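PDB 3U64: protein TP_0956, which is a lipoprotein of the syphilis spirochaete with tetratricopeptide-type helical repeats, probably serving as the T-component of a TRAP transporter through protein-protein contacts. Local coordinates for residues A106-L111 / A164-T169; V132-E137 / H180-M185. All blocks are in the same frame, centred on the assembly; numbering follows the deposited sequence.

Contact 1: A106-L111 / A164-T169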
loop_
_atom_site.group_PDB
_atom_site.type_symbol
_atom_site.label_atom_id
_atom_site.label_comp_id
_atom_site.label_asym_id
_atom_site.label_seq_id
_atom_site.Cartn_x
_atom_site.Cartn_y
_atom_site.Cartn_z
ATOM N N ALA A 106 12.132 9.406 -9.055
ATOM C CA ALA A 106 11.853 8.708 -10.322
ATOM C C ALA A 106 13.155 8.409 -11.060
ATOM O O ALA A 106 13.354 7.320 -11.586
ATOM C CB ALA A 106 10.962 9.547 -11.201
ATOM N N ARG A 107 14.034 9.397 -11.100
ATOM C CA ARG A 107 15.324 9.251 -11.753
ATOM C C ARG A 107 16.090 8.034 -11.214
ATOM O O ARG A 107 16.584 7.212 -11.994
ATOM C CB ARG A 107 16.136 10.537 -11.583
ATOM C CG ARG A 107 17.415 10.574 -12.381
ATOM C CD ARG A 107 18.309 11.709 -11.920
ATOM N NE ARG A 107 19.708 11.294 -11.949
ATOM C CZ ARG A 107 20.319 10.659 -10.951
ATOM N NH1 ARG A 107 19.652 10.375 -9.832
ATOM N NH2 ARG A 107 21.600 10.313 -11.066
ATOM N N LYS A 108 16.150 7.896 -9.887
ATOM C CA LYS A 108 16.843 6.763 -9.268
ATOM C C LYS A 108 16.171 5.431 -9.581
ATOM O O LYS A 108 16.841 4.427 -9.782
ATOM C CB LYS A 108 16.974 6.951 -7.748
ATOM C CG LYS A 108 17.937 8.079 -7.355
ATOM C CD LYS A 108 18.106 8.165 -5.843
ATOM C CE LYS A 108 18.933 9.373 -5.434
ATOM N NZ LYS A 108 18.116 10.622 -5.408
ATOM N N LEU A 109 14.846 5.432 -9.619
ATOM C CA LEU A 109 14.089 4.238 -9.986
ATOM C C LEU A 109 14.280 3.853 -11.467
ATOM O O LEU A 109 14.415 2.670 -11.789
ATOM C CB LEU A 109 12.604 4.409 -9.640
ATOM C CG LEU A 109 12.245 4.400 -8.143
ATOM C CD1 LEU A 109 10.751 4.382 -7.943
ATOM C CD2 LEU A 109 12.851 3.230 -7.374
ATOM N N TYR A 110 14.290 4.834 -12.368
ATOM C CA TYR A 110 14.600 4.534 -13.766
ATOM C C TYR A 110 15.948 3.814 -13.863
ATOM O O TYR A 110 16.090 2.801 -14.558
ATOM C CB TYR A 110 14.637 5.812 -14.603
ATOM C CG TYR A 110 13.266 6.375 -14.914
ATOM C CD1 TYR A 110 12.214 5.535 -15.285
ATOM C CD2 TYR A 110 13.019 7.748 -14.834
ATOM C CE1 TYR A 110 10.957 6.050 -15.574
ATOM C CE2 TYR A 110 11.760 8.270 -15.124
ATOM C CZ TYR A 110 10.738 7.418 -15.496
ATOM O OH TYR A 110 9.496 7.913 -15.781
ATOM N N LEU A 111 16.930 4.330 -13.132
ATOM C CA LEU A 111 18.276 3.827 -13.244
ATOM C C LEU A 111 18.385 2.446 -12.624
ATOM O O LEU A 111 19.116 1.599 -13.136
ATOM C CB LEU A 111 19.263 4.781 -12.592
ATOM C CG LEU A 111 19.518 6.111 -13.294
ATOM C CD1 LEU A 111 20.320 7.017 -12.370
ATOM C CD2 LEU A 111 20.265 5.915 -14.584
ATOM N N ALA A 164 14.915 7.905 -19.879
ATOM C CA ALA A 164 13.938 8.476 -18.959
ATOM C C ALA A 164 14.672 9.121 -17.770
ATOM O O ALA A 164 14.242 10.168 -17.264
ATOM C CB ALA A 164 12.915 7.429 -18.490
ATOM N N ALA A 165 15.795 8.529 -17.346
ATOM C CA ALA A 165 16.555 9.140 -16.246
ATOM C C ALA A 165 17.188 10.455 -16.691
ATOM O O ALA A 165 17.215 11.425 -15.934
ATOM C CB ALA A 165 17.621 8.180 -15.681
ATOM N N PHE A 166 17.703 10.470 -17.918
ATOM C CA PHE A 166 18.370 11.646 -18.482
ATOM C C PHE A 166 17.413 12.835 -18.574
ATOM O O PHE A 166 17.782 13.974 -18.303
ATOM C CB PHE A 166 18.931 11.313 -19.863
ATOM C CG PHE A 166 19.471 12.508 -20.616
ATOM C CD1 PHE A 166 20.544 13.233 -20.119
ATOM C CD2 PHE A 166 18.926 12.878 -21.840
ATOM C CE1 PHE A 166 21.051 14.326 -20.817
ATOM C CE2 PHE A 166 19.428 13.978 -22.551
ATOM C CZ PHE A 166 20.488 14.697 -22.036
ATOM N N ALA A 167 16.178 12.553 -18.957
ATOM C CA ALA A 167 15.146 13.576 -19.060
ATOM C C ALA A 167 14.909 14.325 -17.733
ATOM O O ALA A 167 14.333 15.411 -17.719
ATOM C CB ALA A 167 13.852 12.948 -19.560
ATOM N N LEU A 168 15.357 13.739 -16.627
ATOM C CA LEU A 168 15.150 14.322 -15.304
ATOM C C LEU A 168 16.492 14.723 -14.686
ATOM O O LEU A 168 16.565 15.143 -13.532
ATOM C CB LEU A 168 14.442 13.315 -14.385
ATOM C CG LEU A 168 13.062 12.811 -14.808
ATOM C CD1 LEU A 168 12.521 11.799 -13.809
ATOM C CD2 LEU A 168 12.097 13.982 -14.986
ATOM N N THR A 169 17.548 14.566 -15.471
ATOM C CA THR A 169 18.904 14.848 -15.037
ATOM C C THR A 169 19.249 16.249 -15.511
ATOM O O THR A 169 19.038 16.573 -16.676
ATOM C CB THR A 169 19.884 13.812 -15.640
ATOM O OG1 THR A 169 19.545 12.499 -15.166
ATOM C CG2 THR A 169 21.316 14.109 -15.270
#
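R107 and A165 bring the two backbones closest, their CA atoms 4.7 Å apart, where a turn of helix 96-124 meets the last turn of helix 152-166 and the type I turn F166-T169 that follows it. The small side chains of A164 and A165 are consistent with so close an approach. A164 drives its methyl onto the Y110 ring in a CH-pi contact, CB lying 3.5 Å from the ring centroid and only 3° off the normal. L168 CD1 comes to the edge of the same ring, 3.8 Å from Y110 CE2, and also touches A106 CB. A165 CB packs against L111 CD2 at 3.7 Å. The Y110 hydroxyl is hydrogen-bonded to Q85 on helix 66-89, which would help hold the ring in place. A chi1 of -172° lays the R107 chain beside the turn, where NE, at the edge of the guanidinium, makes a weak, bent bond to T169 OG1 (3.4 Å, 132°). That hydroxyl itself donates to A165 O at 2.7 Å, on the face of the carbonyl opposite L168 N, and so ties the turn back to A165. Small residues at a close helix-helix contact are consistent with the all-helical TPR-type fold of this family.

Contact 2: V132-E137 / H180-M185; sequences VFSGDE and HAAVMM
The polar part of the contact is a histidine-carboxylate pair, E137 with H180. H180 NE2 donates to E137 OE2 at 3.0 Å along a nearly straight line (175°), and the acceptor lies almost in the imidazole plane. OE2 is met on its syn side, while OE1 takes a weak second share of the same N-H at 3.3 Å. Ring and carboxylate are not coplanar: their planes stand 42° apart. Both side chains leave the backbone with CG anti to N; E137 then bends at chi2 (63°), which swings its carboxylate across to the ring edge. M184 CG lies over one face of the imidazole, toward its rim.

The apolar part centres on A181. Its CB sits 3.4 Å from V132 O, at the end of helix 128-132, and 3.8 Å from F133 CE1, meeting the phenyl ring obliquely. V132 CG1 covers part of one face of that ring. M185 CE adds a looser contact, 4.2 Å from V132 CG2, and this methionine also reaches L155 and V158 of helix 152-166.

Within the loop, S134 OG accepts from D136 N in an ST turn (3.1 Å), and D136 caps the start of helix 137-144 through R139 N. E137, the next residue, opens that helix.

The carboxylate would be expected to favour a protonated imidazole, so the pair may carry some ionic character on the more exposed side of the contact, beside a modest apolar patch held by van der Waals contact.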
loop_
_atom_site.group_PDB
_atom_site.type_symbol
_atom_site.label_atom_id
_atom_site.label_comp_id
_atom_site.label_asym_id
_atom_site.label_seq_id
_atom_site.Cartn_x
_atom_site.Cartn_y
_atom_site.Cartn_z
ATOM N N VAL A 132 29.917 -1.783 -23.325
ATOM C CA VAL A 132 28.879 -0.886 -23.805
ATOM C C VAL A 132 29.068 0.513 -23.214
ATOM O O VAL A 132 28.705 1.499 -23.829
ATOM C CB VAL A 132 27.447 -1.449 -23.521
ATOM C CG1 VAL A 132 27.006 -1.142 -22.091
ATOM C CG2 VAL A 132 26.450 -0.899 -24.512
ATOM N N PHE A 133 29.653 0.601 -22.027
ATOM C CA PHE A 133 29.889 1.911 -21.415
ATOM C C PHE A 133 31.354 2.360 -21.489
ATOM O O PHE A 133 31.759 3.264 -20.759
ATOM C CB PHE A 133 29.427 1.911 -19.956
ATOM C CG PHE A 133 27.930 1.832 -19.788
ATOM C CD1 PHE A 133 27.103 2.820 -20.316
ATOM C CD2 PHE A 133 27.352 0.793 -19.084
ATOM C CE1 PHE A 133 25.730 2.755 -20.157
ATOM C CE2 PHE A 133 25.968 0.733 -18.908
ATOM C CZ PHE A 133 25.163 1.709 -19.449
ATOM N N SER A 134 32.136 1.727 -22.367
ATOM C CA SER A 134 33.565 2.003 -22.481
ATOM C C SER A 134 33.888 3.430 -22.957
ATOM O O SER A 134 34.983 3.939 -22.718
ATOM C CB SER A 134 34.215 0.992 -23.428
ATOM O OG SER A 134 33.636 1.094 -24.718
ATOM N N GLY A 135 32.940 4.068 -23.635
ATOM C CA GLY A 135 33.200 5.336 -24.298
ATOM C C GLY A 135 33.982 5.166 -25.596
ATOM O O GLY A 135 34.270 6.140 -26.299
ATOM N N ASP A 136 34.336 3.919 -25.905
ATOM C CA ASP A 136 35.046 3.570 -27.134
ATOM C C ASP A 136 34.025 3.124 -28.173
ATOM O O ASP A 136 33.393 2.079 -28.010
ATOM C CB ASP A 136 36.038 2.433 -26.851
ATOM C CG ASP A 136 36.817 1.983 -28.091
ATOM O OD1 ASP A 136 36.298 2.078 -29.227
ATOM O OD2 ASP A 136 37.963 1.518 -27.912
ATOM N N GLU A 137 33.879 3.899 -29.248
ATOM C CA GLU A 137 32.795 3.663 -30.192
ATOM C C GLU A 137 32.888 2.301 -30.854
ATOM O O GLU A 137 31.865 1.672 -31.148
ATOM C CB GLU A 137 32.747 4.744 -31.260
ATOM C CG GLU A 137 31.428 4.780 -31.975
ATOM C CD GLU A 137 30.284 5.131 -31.036
ATOM O OE1 GLU A 137 30.561 5.475 -29.859
ATOM O OE2 GLU A 137 29.109 5.066 -31.475
ATOM N N HIS A 180 24.694 8.291 -24.638
ATOM C CA HIS A 180 25.029 7.807 -25.967
ATOM C C HIS A 180 24.876 6.278 -26.095
ATOM O O HIS A 180 24.318 5.788 -27.069
ATOM C CB HIS A 180 26.438 8.248 -26.375
ATOM C CG HIS A 180 26.806 7.823 -27.759
ATOM N ND1 HIS A 180 26.179 8.322 -28.880
ATOM C CD2 HIS A 180 27.699 6.906 -28.204
ATOM C CE1 HIS A 180 26.684 7.750 -29.957
ATOM N NE2 HIS A 180 27.609 6.886 -29.574
ATOM N N ALA A 181 25.353 5.530 -25.108
ATOM C CA ALA A 181 25.198 4.072 -25.110
ATOM C C ALA A 181 23.731 3.652 -25.115
ATOM O O ALA A 181 23.348 2.690 -25.787
ATOM C CB ALA A 181 25.920 3.455 -23.912
ATOM N N ALA A 182 22.907 4.363 -24.355
ATOM C CA ALA A 182 21.484 4.031 -24.268
ATOM C C ALA A 182 20.798 4.182 -25.629
ATOM O O ALA A 182 20.067 3.296 -26.080
ATOM C CB ALA A 182 20.779 4.906 -23.214
ATOM N N VAL A 183 21.047 5.309 -26.283
ATOM C CA VAL A 183 20.458 5.563 -27.582
ATOM C C VAL A 183 20.954 4.554 -28.604
ATOM O O VAL A 183 20.155 4.045 -29.389
ATOM C CB VAL A 183 20.725 7.001 -28.059
ATOM C CG1 VAL A 183 20.176 7.204 -29.468
ATOM C CG2 VAL A 183 20.087 7.999 -27.086
ATOM N N MET A 184 22.252 4.242 -28.579
ATOM C CA MET A 184 22.799 3.239 -29.493
ATOM C C MET A 184 22.144 1.866 -29.278
ATOM O O MET A 184 21.911 1.127 -30.236
ATOM C CB MET A 184 24.332 3.138 -29.384
ATOM C CG MET A 184 25.097 4.390 -29.831
ATOM S SD MET A 184 24.710 4.921 -31.526
ATOM C CE MET A 184 23.708 6.380 -31.198
ATOM N N MET A 185 21.831 1.529 -28.030
ATOM C CA MET A 185 21.065 0.315 -27.756
ATOM C C MET A 185 19.667 0.402 -28.370
ATOM O O MET A 185 19.189 -0.548 -28.986
ATOM C CB MET A 185 20.979 0.015 -26.258
ATOM C CG MET A 185 22.327 -0.340 -25.611
ATOM S SD MET A 185 22.147 -0.903 -23.889
ATOM C CE MET A 185 22.840 0.474 -22.991
#

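In the fold
The two contacts alternate along the chain: 106-111, then 132-137, then 164-169, then 180-185. Contact 1 joins helix 96-124 to the end of helix 152-166, about 10 Å from the centre of the chain; contact 2 joins the loop between helices 128-132 and 137-144 to helix 176-192, farther out at about 18 Å. Their centres are about 17 Å apart, and their nearest atoms, about 7 Å apart, do not touch. Helix 152-166, whose end belongs to contact 1, is followed directly by helix 176-192 of contact 2. Such interlocked packing brings helices separated in the chain together in the all-helical body of the T-component family, which probably presents surfaces for partner proteins.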